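Local coordinates for protein L-threonine 3-dehydrogenase (Clostridioides difficile, PDB 7OL1) that probably catalyses the NAD-dependent oxidation of L-threonine at its 3-hydroxyl group, as a member of the NAD(P)-dependent epimerase/dehydratase family, at residues 70-82 / 113-125. Numbering follows the deposited sequence.
Sequences FEILDVTDKNRFF and NLNMNGLINGLEI
Asn121 ND2 donates to the backbone oxygen of Val75 over 2.9 Å, an almost straight bond (178°) that lies in the Asn121 amide plane and uses a lone pair of the carbonyl. This ties helix 108-129 to the turn leading into helix 78-87. The turn, a type I turn from Asp74 to Asp77, is braced from within: Asp74 OD1 accepts from both Thr76 N (2.9 Å), an Asx turn, and Thr76 OG1 (2.6 Å), which arrive over the same face of the carboxylate. Asp77 then N-caps the helix through a weak bond from Arg80 N. Within the turn, Val75 CG2 meets Leu114 CD1 and packs on the bare CA of Gly118 (3.7 Å); Thr76 CG2 reaches Asn113 ND2 and Leu114. Phe81 fits as a knob among Gly118, Asn121, Gly122 and Ile125. With CG anti to the backbone N (chi1 -163°), its ring is laid against helix 108-129, where Ile125 CD1 makes a CH-pi contact over one face, 3.6 Å from the centroid, while Gly118 O lies at the ring edge. Ile125 CG1 also touches Phe82 CB (4.2 Å). On the outer side the aliphatic part of Lys78 runs past the Asn121 amide, and its NZ forms a long salt bridge with Glu124 OE2 (3.7 Å); Glu124 OE1 is hydrogen-bonded to Tyr177 OH. Val75 and Phe81 also pack on strand 25-28, and Met116, Ile120 and Glu124 face the second subunit. The turn after strand 69-72 and the start of helix 78-87 thus pack on helix 108-129 beside the parallel strands of a Rossmann-type domain, consistent with the extended short-chain dehydrogenases/reductases.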
loop_
_atom_site.group_PDB
_atom_site.type_symbol
_atom_site.label_atom_id
_atom_site.label_comp_id
_atom_site.label_asym_id
_atom_site.label_seq_id
_atom_site.Cartn_x
_atom_site.Cartn_y
_atom_site.Cartn_z
ATOM N N PHE A 70 -14.586 -19.584 -22.414
ATOM C CA PHE A 70 -14.982 -18.370 -21.653
ATOM C C PHE A 70 -15.831 -18.764 -20.449
ATOM O O PHE A 70 -16.730 -19.577 -20.584
ATOM C CB PHE A 70 -15.808 -17.396 -22.482
ATOM C CG PHE A 70 -16.216 -16.162 -21.726
ATOM C CD1 PHE A 70 -15.374 -15.065 -21.661
ATOM C CD2 PHE A 70 -17.437 -16.089 -21.071
ATOM C CE1 PHE A 70 -15.748 -13.924 -20.966
ATOM C CE2 PHE A 70 -17.813 -14.944 -20.381
ATOM C CZ PHE A 70 -16.964 -13.864 -20.326
ATOM N N GLU A 71 -15.579 -18.126 -19.317
ATOM C CA GLU A 71 -16.189 -18.433 -18.010
ATOM C C GLU A 71 -16.522 -17.128 -17.287
ATOM O O GLU A 71 -15.631 -16.338 -17.046
ATOM C CB GLU A 71 -15.204 -19.270 -17.213
ATOM C CG GLU A 71 -15.027 -20.656 -17.804
ATOM C CD GLU A 71 -16.021 -21.701 -17.321
ATOM O OE1 GLU A 71 -15.607 -22.872 -17.262
ATOM O OE2 GLU A 71 -17.191 -21.341 -16.978
ATOM N N ILE A 72 -17.781 -16.911 -16.975
ATOM C CA ILE A 72 -18.194 -15.888 -15.983
ATOM C C ILE A 72 -17.480 -16.173 -14.667
ATOM O O ILE A 72 -17.613 -17.315 -14.119
ATOM C CB ILE A 72 -19.715 -15.876 -15.774
ATOM C CG1 ILE A 72 -20.482 -15.673 -17.085
ATOM C CG2 ILE A 72 -20.076 -14.843 -14.722
ATOM C CD1 ILE A 72 -20.234 -14.338 -17.749
ATOM N N LEU A 73 -16.820 -15.129 -14.158
ATOM C CA LEU A 73 -16.062 -15.135 -12.879
ATOM C C LEU A 73 -16.097 -13.743 -12.252
ATOM O O LEU A 73 -15.828 -12.737 -12.951
ATOM C CB LEU A 73 -14.629 -15.589 -13.136
ATOM C CG LEU A 73 -13.734 -15.647 -11.913
ATOM C CD1 LEU A 73 -14.376 -16.367 -10.744
ATOM C CD2 LEU A 73 -12.452 -16.338 -12.293
ATOM N N ASP A 74 -16.524 -13.713 -10.998
ATOM C CA ASP A 74 -16.379 -12.564 -10.087
ATOM C C ASP A 74 -15.208 -12.909 -9.161
ATOM O O ASP A 74 -15.384 -13.716 -8.205
ATOM C CB ASP A 74 -17.694 -12.248 -9.371
ATOM C CG ASP A 74 -17.540 -11.207 -8.275
ATOM O OD1 ASP A 74 -16.407 -10.670 -8.095
ATOM O OD2 ASP A 74 -18.539 -10.939 -7.595
ATOM N N VAL A 75 -14.058 -12.299 -9.421
ATOM C CA VAL A 75 -12.789 -12.616 -8.708
ATOM C C VAL A 75 -12.968 -12.356 -7.212
ATOM O O VAL A 75 -12.152 -12.886 -6.433
ATOM C CB VAL A 75 -11.615 -11.824 -9.294
ATOM C CG1 VAL A 75 -11.285 -12.315 -10.695
ATOM C CG2 VAL A 75 -11.887 -10.314 -9.283
ATOM N N THR A 76 -13.999 -11.626 -6.791
ATOM C CA THR A 76 -14.174 -11.345 -5.337
ATOM C C THR A 76 -14.795 -12.534 -4.617
ATOM O O THR A 76 -14.930 -12.423 -3.409
ATOM C CB THR A 76 -15.054 -10.126 -5.060
ATOM O OG1 THR A 76 -16.363 -10.480 -5.471
ATOM C CG2 THR A 76 -14.606 -8.896 -5.811
ATOM N N ASP A 77 -15.193 -13.581 -5.349
ATOM C CA ASP A 77 -15.642 -14.892 -4.808
ATOM C C ASP A 77 -14.464 -15.890 -4.829
ATOM O O ASP A 77 -14.177 -16.469 -5.891
ATOM C CB ASP A 77 -16.865 -15.332 -5.612
ATOM C CG ASP A 77 -17.503 -16.663 -5.241
ATOM O OD1 ASP A 77 -17.103 -17.292 -4.188
ATOM O OD2 ASP A 77 -18.396 -17.070 -6.027
ATOM N N LYS A 78 -13.777 -16.080 -3.704
ATOM C CA LYS A 78 -12.566 -16.933 -3.684
ATOM C C LYS A 78 -12.969 -18.305 -4.230
ATOM O O LYS A 78 -12.332 -18.833 -5.202
ATOM C CB LYS A 78 -11.995 -17.027 -2.264
ATOM C CG LYS A 78 -10.534 -17.456 -2.155
ATOM C CD LYS A 78 -10.022 -17.472 -0.723
ATOM C CE LYS A 78 -9.177 -18.701 -0.439
ATOM N NZ LYS A 78 -8.192 -18.464 0.651
ATOM N N ASN A 79 -14.043 -18.838 -3.651
ATOM C CA ASN A 79 -14.549 -20.193 -3.961
ATOM C C ASN A 79 -14.649 -20.384 -5.478
ATOM O O ASN A 79 -14.047 -21.365 -6.001
ATOM C CB ASN A 79 -15.908 -20.449 -3.318
ATOM C CG ASN A 79 -16.284 -21.897 -3.496
ATOM O OD1 ASN A 79 -17.055 -22.240 -4.394
ATOM N ND2 ASN A 79 -15.594 -22.743 -2.757
ATOM N N ARG A 80 -15.374 -19.506 -6.178
ATOM C CA ARG A 80 -15.660 -19.749 -7.623
ATOM C C ARG A 80 -14.350 -19.559 -8.401
ATOM O O ARG A 80 -14.087 -20.358 -9.326
ATOM C CB ARG A 80 -16.819 -18.893 -8.135
ATOM C CG ARG A 80 -16.877 -18.801 -9.650
ATOM C CD ARG A 80 -17.958 -19.541 -10.430
ATOM N NE ARG A 80 -17.771 -20.964 -10.301
ATOM C CZ ARG A 80 -17.931 -21.888 -11.258
ATOM N NH1 ARG A 80 -18.255 -21.590 -12.510
ATOM N NH2 ARG A 80 -17.728 -23.148 -10.923
ATOM N N PHE A 81 -13.539 -18.570 -8.015
ATOM C CA PHE A 81 -12.216 -18.290 -8.626
ATOM C C PHE A 81 -11.414 -19.583 -8.571
ATOM O O PHE A 81 -10.889 -20.034 -9.627
ATOM C CB PHE A 81 -11.526 -17.154 -7.866
ATOM C CG PHE A 81 -10.373 -16.439 -8.528
ATOM C CD1 PHE A 81 -9.577 -17.047 -9.484
ATOM C CD2 PHE A 81 -10.040 -15.155 -8.117
ATOM C CE1 PHE A 81 -8.523 -16.364 -10.056
ATOM C CE2 PHE A 81 -8.975 -14.485 -8.680
ATOM C CZ PHE A 81 -8.226 -15.092 -9.648
ATOM N N PHE A 82 -11.364 -20.195 -7.389
ATOM C CA PHE A 82 -10.617 -21.464 -7.159
ATOM C C PHE A 82 -11.211 -22.580 -8.026
ATOM O O PHE A 82 -10.454 -23.384 -8.588
ATOM C CB PHE A 82 -10.692 -21.847 -5.687
ATOM C CG PHE A 82 -10.022 -23.140 -5.314
ATOM C CD1 PHE A 82 -8.644 -23.264 -5.350
ATOM C CD2 PHE A 82 -10.763 -24.211 -4.831
ATOM C CE1 PHE A 82 -8.027 -24.447 -4.958
ATOM C CE2 PHE A 82 -10.144 -25.385 -4.434
ATOM C CZ PHE A 82 -8.775 -25.509 -4.512
ATOM N N ASN A 113 -12.629 -2.844 -3.153
ATOM C CA ASN A 113 -13.107 -4.243 -2.981
ATOM C C ASN A 113 -12.609 -5.095 -4.156
ATOM O O ASN A 113 -11.904 -6.114 -3.920
ATOM C CB ASN A 113 -14.627 -4.359 -2.813
ATOM C CG ASN A 113 -15.115 -5.798 -2.942
ATOM O OD1 ASN A 113 -14.656 -6.690 -2.227
ATOM N ND2 ASN A 113 -16.016 -6.063 -3.880
ATOM N N LEU A 114 -12.923 -4.694 -5.385
ATOM C CA LEU A 114 -12.559 -5.519 -6.568
ATOM C C LEU A 114 -11.042 -5.637 -6.644
ATOM O O LEU A 114 -10.574 -6.748 -6.858
ATOM C CB LEU A 114 -13.114 -4.947 -7.877
ATOM C CG LEU A 114 -12.656 -5.702 -9.139
ATOM C CD1 LEU A 114 -13.059 -7.150 -9.099
ATOM C CD2 LEU A 114 -13.218 -5.065 -10.399
ATOM N N ASN A 115 -10.308 -4.525 -6.509
ATOM C CA ASN A 115 -8.865 -4.473 -6.890
ATOM C C ASN A 115 -8.064 -5.219 -5.829
ATOM O O ASN A 115 -7.062 -5.857 -6.205
ATOM C CB ASN A 115 -8.344 -3.054 -7.137
ATOM C CG ASN A 115 -8.990 -2.372 -8.331
ATOM O OD1 ASN A 115 -9.888 -2.923 -8.958
ATOM N ND2 ASN A 115 -8.559 -1.162 -8.650
ATOM N N MET A 116 -8.538 -5.206 -4.583
ATOM C CA MET A 116 -7.780 -5.777 -3.441
ATOM C C MET A 116 -8.331 -7.155 -3.034
ATOM O O MET A 116 -7.514 -8.067 -2.880
ATOM C CB MET A 116 -7.782 -4.775 -2.286
ATOM C CG MET A 116 -7.234 -3.411 -2.709
ATOM S SD MET A 116 -5.532 -3.485 -3.418
ATOM C CE MET A 116 -4.717 -4.303 -2.048
ATOM N N ASN A 117 -9.646 -7.349 -2.917
ATOM C CA ASN A 117 -10.183 -8.684 -2.558
ATOM C C ASN A 117 -9.992 -9.585 -3.778
ATOM O O ASN A 117 -9.628 -10.799 -3.606
ATOM C CB ASN A 117 -11.606 -8.622 -2.007
ATOM C CG ASN A 117 -11.651 -7.801 -0.729
ATOM O OD1 ASN A 117 -10.816 -7.937 0.187
ATOM N ND2 ASN A 117 -12.629 -6.918 -0.673
ATOM N N GLY A 118 -10.169 -9.040 -4.978
ATOM C CA GLY A 118 -9.892 -9.852 -6.183
ATOM C C GLY A 118 -8.463 -10.374 -6.132
ATOM O O GLY A 118 -8.265 -11.584 -6.284
ATOM N N LEU A 119 -7.510 -9.483 -5.829
ATOM C CA LEU A 119 -6.058 -9.761 -5.870
ATOM C C LEU A 119 -5.721 -10.759 -4.771
ATOM O O LEU A 119 -5.100 -11.805 -5.073
ATOM C CB LEU A 119 -5.285 -8.459 -5.674
ATOM C CG LEU A 119 -3.766 -8.600 -5.622
ATOM C CD1 LEU A 119 -3.270 -9.383 -6.818
ATOM C CD2 LEU A 119 -3.082 -7.239 -5.573
ATOM N N ILE A 120 -6.085 -10.453 -3.533
ATOM C CA ILE A 120 -5.726 -11.349 -2.389
ATOM C C ILE A 120 -6.320 -12.739 -2.642
ATOM O O ILE A 120 -5.708 -13.726 -2.246
ATOM C CB ILE A 120 -6.145 -10.741 -1.036
ATOM C CG1 ILE A 120 -5.655 -11.577 0.139
ATOM C CG2 ILE A 120 -7.632 -10.506 -0.944
ATOM C CD1 ILE A 120 -4.748 -10.778 1.033
ATOM N N ASN A 121 -7.450 -12.828 -3.336
ATOM C CA ASN A 121 -8.104 -14.128 -3.599
ATOM C C ASN A 121 -7.181 -14.885 -4.546
ATOM O O ASN A 121 -6.791 -16.032 -4.247
ATOM C CB ASN A 121 -9.528 -13.939 -4.135
ATOM C CG ASN A 121 -10.570 -13.574 -3.083
ATOM O OD1 ASN A 121 -10.355 -13.680 -1.861
ATOM N ND2 ASN A 121 -11.717 -13.122 -3.571
ATOM N N GLY A 122 -6.835 -14.251 -5.659
ATOM C CA GLY A 122 -5.917 -14.827 -6.657
ATOM C C GLY A 122 -4.585 -15.233 -6.041
ATOM O O GLY A 122 -4.004 -16.230 -6.496
ATOM N N LEU A 123 -4.081 -14.486 -5.062
ATOM C CA LEU A 123 -2.737 -14.772 -4.513
ATOM C C LEU A 123 -2.862 -16.044 -3.683
ATOM O O LEU A 123 -1.982 -16.914 -3.781
ATOM C CB LEU A 123 -2.207 -13.582 -3.704
ATOM C CG LEU A 123 -1.686 -12.413 -4.542
ATOM C CD1 LEU A 123 -1.474 -11.179 -3.692
ATOM C CD2 LEU A 123 -0.386 -12.779 -5.249
ATOM N N GLU A 124 -3.956 -16.159 -2.934
ATOM C CA GLU A 124 -4.200 -17.308 -2.019
ATOM C C GLU A 124 -4.375 -18.552 -2.902
ATOM O O GLU A 124 -3.861 -19.637 -2.512
ATOM C CB GLU A 124 -5.360 -17.005 -1.064
ATOM C CG GLU A 124 -4.947 -16.229 0.177
ATOM C CD GLU A 124 -4.168 -17.047 1.194
ATOM O OE1 GLU A 124 -3.149 -16.523 1.766
ATOM O OE2 GLU A 124 -4.582 -18.212 1.422
ATOM N N ILE A 125 -5.012 -18.403 -4.068
ATOM C CA ILE A 125 -5.164 -19.524 -5.035
ATOM C C ILE A 125 -3.772 -19.924 -5.528
ATOM O O ILE A 125 -3.442 -21.112 -5.455
ATOM C CB ILE A 125 -6.104 -19.128 -6.180
ATOM C CG1 ILE A 125 -7.554 -19.075 -5.705
ATOM C CG2 ILE A 125 -5.941 -20.087 -7.335
ATOM C CD1 ILE A 125 -8.486 -18.348 -6.633
#